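Long-range contact in 27kDa outer membrane protein (Silicibacter pomeroyi, PDB 3GYK), which probably acts as a thiol-disulfide oxidoreductase through its DsbA-like thioredoxin domain: residues Val57-Pro62 with Ile130-Ala135. Sequence-based numbering, arbitrary orientation.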
loop_
_atom_site.group_PDB
_atom_site.type_symbol
_atom_site.label_atom_id
_atom_site.label_comp_id
_atom_site.label_asym_id
_atom_site.label_seq_id
_atom_site.Cartn_x
_atom_site.Cartn_y
_atom_site.Cartn_z
ATOM N N VAL A 57 -1.241 -5.858 3.754
ATOM C CA VAL A 57 -2.318 -5.539 2.797
ATOM C C VAL A 57 -2.173 -4.055 2.442
ATOM O O VAL A 57 -2.037 -3.200 3.331
ATOM C CB VAL A 57 -3.739 -5.850 3.369
ATOM C CG1 VAL A 57 -4.851 -5.186 2.503
ATOM C CG2 VAL A 57 -3.964 -7.371 3.452
ATOM N N TYR A 58 -2.224 -3.744 1.152
ATOM C CA TYR A 58 -2.050 -2.355 0.723
ATOM C C TYR A 58 -3.337 -1.692 0.263
ATOM O O TYR A 58 -4.087 -2.262 -0.558
ATOM C CB TYR A 58 -1.027 -2.306 -0.410
ATOM C CG TYR A 58 0.418 -2.292 0.037
ATOM C CD1 TYR A 58 0.772 -2.240 1.385
ATOM C CD2 TYR A 58 1.426 -2.260 -0.901
ATOM C CE1 TYR A 58 2.122 -2.162 1.781
ATOM C CE2 TYR A 58 2.765 -2.194 -0.518
ATOM C CZ TYR A 58 3.103 -2.135 0.816
ATOM O OH TYR A 58 4.430 -2.077 1.172
ATOM N N ARG A 59 -3.580 -0.477 0.770
ATOM C CA ARG A 59 -4.642 0.373 0.270
ATOM C C ARG A 59 -3.981 1.602 -0.378
ATOM O O ARG A 59 -3.393 2.473 0.314
ATOM C CB ARG A 59 -5.563 0.873 1.406
ATOM C CG ARG A 59 -6.371 -0.221 2.169
ATOM C CD ARG A 59 -7.141 -1.212 1.271
ATOM N NE ARG A 59 -7.872 -0.606 0.156
ATOM C CZ ARG A 59 -8.784 -1.263 -0.556
ATOM N NH1 ARG A 59 -9.103 -2.534 -0.210
ATOM N NH2 ARG A 59 -9.341 -0.693 -1.636
ATOM N N GLU A 60 -4.074 1.663 -1.693
ATOM C CA GLU A 60 -3.620 2.851 -2.421
ATOM C C GLU A 60 -4.645 3.921 -2.151
ATOM O O GLU A 60 -5.827 3.766 -2.502
ATOM C CB GLU A 60 -3.559 2.526 -3.919
ATOM C CG GLU A 60 -2.559 1.440 -4.260
ATOM C CD GLU A 60 -1.177 2.028 -4.634
ATOM O OE1 GLU A 60 -1.057 3.270 -4.705
ATOM O OE2 GLU A 60 -0.236 1.237 -4.881
ATOM N N TRP A 61 -4.201 5.013 -1.518
ATOM C CA TRP A 61 -5.096 6.105 -1.137
ATOM C C TRP A 61 -4.487 7.424 -1.606
ATOM O O TRP A 61 -3.896 8.182 -0.817
ATOM C CB TRP A 61 -5.333 6.097 0.383
ATOM C CG TRP A 61 -6.399 7.050 0.826
ATOM C CD1 TRP A 61 -7.474 7.496 0.089
ATOM C CD2 TRP A 61 -6.495 7.697 2.102
ATOM N NE1 TRP A 61 -8.222 8.385 0.829
ATOM C CE2 TRP A 61 -7.651 8.519 2.065
ATOM C CE3 TRP A 61 -5.726 7.649 3.283
ATOM C CZ2 TRP A 61 -8.042 9.319 3.145
ATOM C CZ3 TRP A 61 -6.126 8.459 4.367
ATOM C CH2 TRP A 61 -7.261 9.263 4.287
ATOM N N PRO A 62 -4.563 7.666 -2.930
ATOM C CA PRO A 62 -3.972 8.889 -3.487
ATOM C C PRO A 62 -4.794 10.132 -3.076
ATOM O O PRO A 62 -5.973 10.251 -3.428
ATOM C CB PRO A 62 -4.020 8.638 -4.996
ATOM C CG PRO A 62 -5.236 7.699 -5.183
ATOM C CD PRO A 62 -5.052 6.749 -3.990
ATOM N N ILE A 130 -9.391 2.363 -5.566
ATOM C CA ILE A 130 -9.139 3.686 -4.970
ATOM C C ILE A 130 -10.378 4.208 -4.254
ATOM O O ILE A 130 -10.268 4.777 -3.158
ATOM C CB ILE A 130 -8.616 4.672 -6.046
ATOM C CG1 ILE A 130 -7.231 4.224 -6.543
ATOM C CG2 ILE A 130 -8.535 6.095 -5.472
ATOM C CD1 ILE A 130 -6.777 4.892 -7.889
ATOM N N ALA A 131 -11.557 4.009 -4.839
ATOM C CA ALA A 131 -12.792 4.439 -4.198
ATOM C C ALA A 131 -13.003 3.727 -2.863
ATOM O O ALA A 131 -13.470 4.338 -1.889
ATOM C CB ALA A 131 -13.995 4.188 -5.108
ATOM N N GLN A 132 -12.681 2.422 -2.836
ATOM C CA GLN A 132 -12.820 1.671 -1.574
ATOM C C GLN A 132 -11.779 2.112 -0.551
ATOM O O GLN A 132 -12.073 2.125 0.650
ATOM C CB GLN A 132 -12.748 0.150 -1.851
ATOM C CG GLN A 132 -12.789 -0.758 -0.614
ATOM C CD GLN A 132 -14.075 -0.688 0.180
ATOM O OE1 GLN A 132 -14.964 0.136 -0.072
ATOM N NE2 GLN A 132 -14.214 -1.622 1.148
ATOM N N SER A 133 -10.564 2.461 -0.991
ATOM C CA SER A 133 -9.581 2.998 -0.034
ATOM C C SER A 133 -10.122 4.263 0.625
ATOM O O SER A 133 -10.013 4.415 1.853
ATOM C CB SER A 133 -8.247 3.286 -0.686
ATOM O OG SER A 133 -7.623 2.104 -1.174
HETATM N N MSE A 134 -10.716 5.158 -0.173
HETATM C CA MSE A 134 -11.329 6.380 0.399
HETATM C C MSE A 134 -12.410 6.023 1.427
HETATM O O MSE A 134 -12.491 6.645 2.484
HETATM C CB MSE A 134 -11.915 7.297 -0.691
HETATM C CG MSE A 134 -10.828 7.631 -1.692
HETATM SE SE MSE A 134 -11.415 8.521 -3.309
HETATM C CE MSE A 134 -9.579 9.125 -3.749
ATOM N N ALA A 135 -13.265 5.054 1.094
ATOM C CA ALA A 135 -14.355 4.684 1.977
ATOM C C ALA A 135 -13.813 4.064 3.268
ATOM O O ALA A 135 -14.276 4.410 4.363
ATOM C CB ALA A 135 -15.358 3.731 1.280
#
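The hydroxyl of Ser133 sits between the Arg59 side chain and the backbone at Glu60, and polar atoms on both sides grip it. Arg59 NE donates to Ser133 OG at 3.0 Å, nearly straight at 160°, with the oxygen lying in the guanidinium plane; NH2 adds a weak, more bent bond to the same atom. In turn Ser133 OG gives its proton to Glu60 O at 2.8 Å, reaching that oxygen from above the carbonyl plane, 54° out of it. Bends at chi2 and chi3 fold the arginine chain back, turning its NE edge to the serine. Beside this, Arg59 NH2 packs 3.5 Å from Gln132 CB, the guanidinium and amide planes being steeply inclined. The far nitrogen, Arg59 NH1, forms a salt bridge with Asp11. With an alanine at Arg59, Ser133 OG is likely to lose its NE donor and Asp11 its charged mate, and a gap would probably open beside the Gln132 methylenes. Strand 54-60 belongs to the central sheet of the thioredoxin-like fold, next to strand 24-30, and helix 124-140 of the DsbA-like domain crosses its end almost at right angles, the short axes 97° apart and 7.6 Å at closest approach. Where the strand runs out, contacts become largely apolar. With CG of Trp61 swung opposite the backbone N, the pyrrole edge of the indole reaches Met134, a selenomethionine: NE1 lies 3.7 Å from Met134 CG, near the ring plane, while Ser133 O lies over one face. The rest of the selenomethionine chain extends onward, setting CE 3.8 Å from Pro62 O. One turn back along the helix, the Ile130 CG2 branch meets Pro62 CG at 3.7 Å, and helix 66-77 adds Ala72 against the proline and Arg73 against the isoleucine.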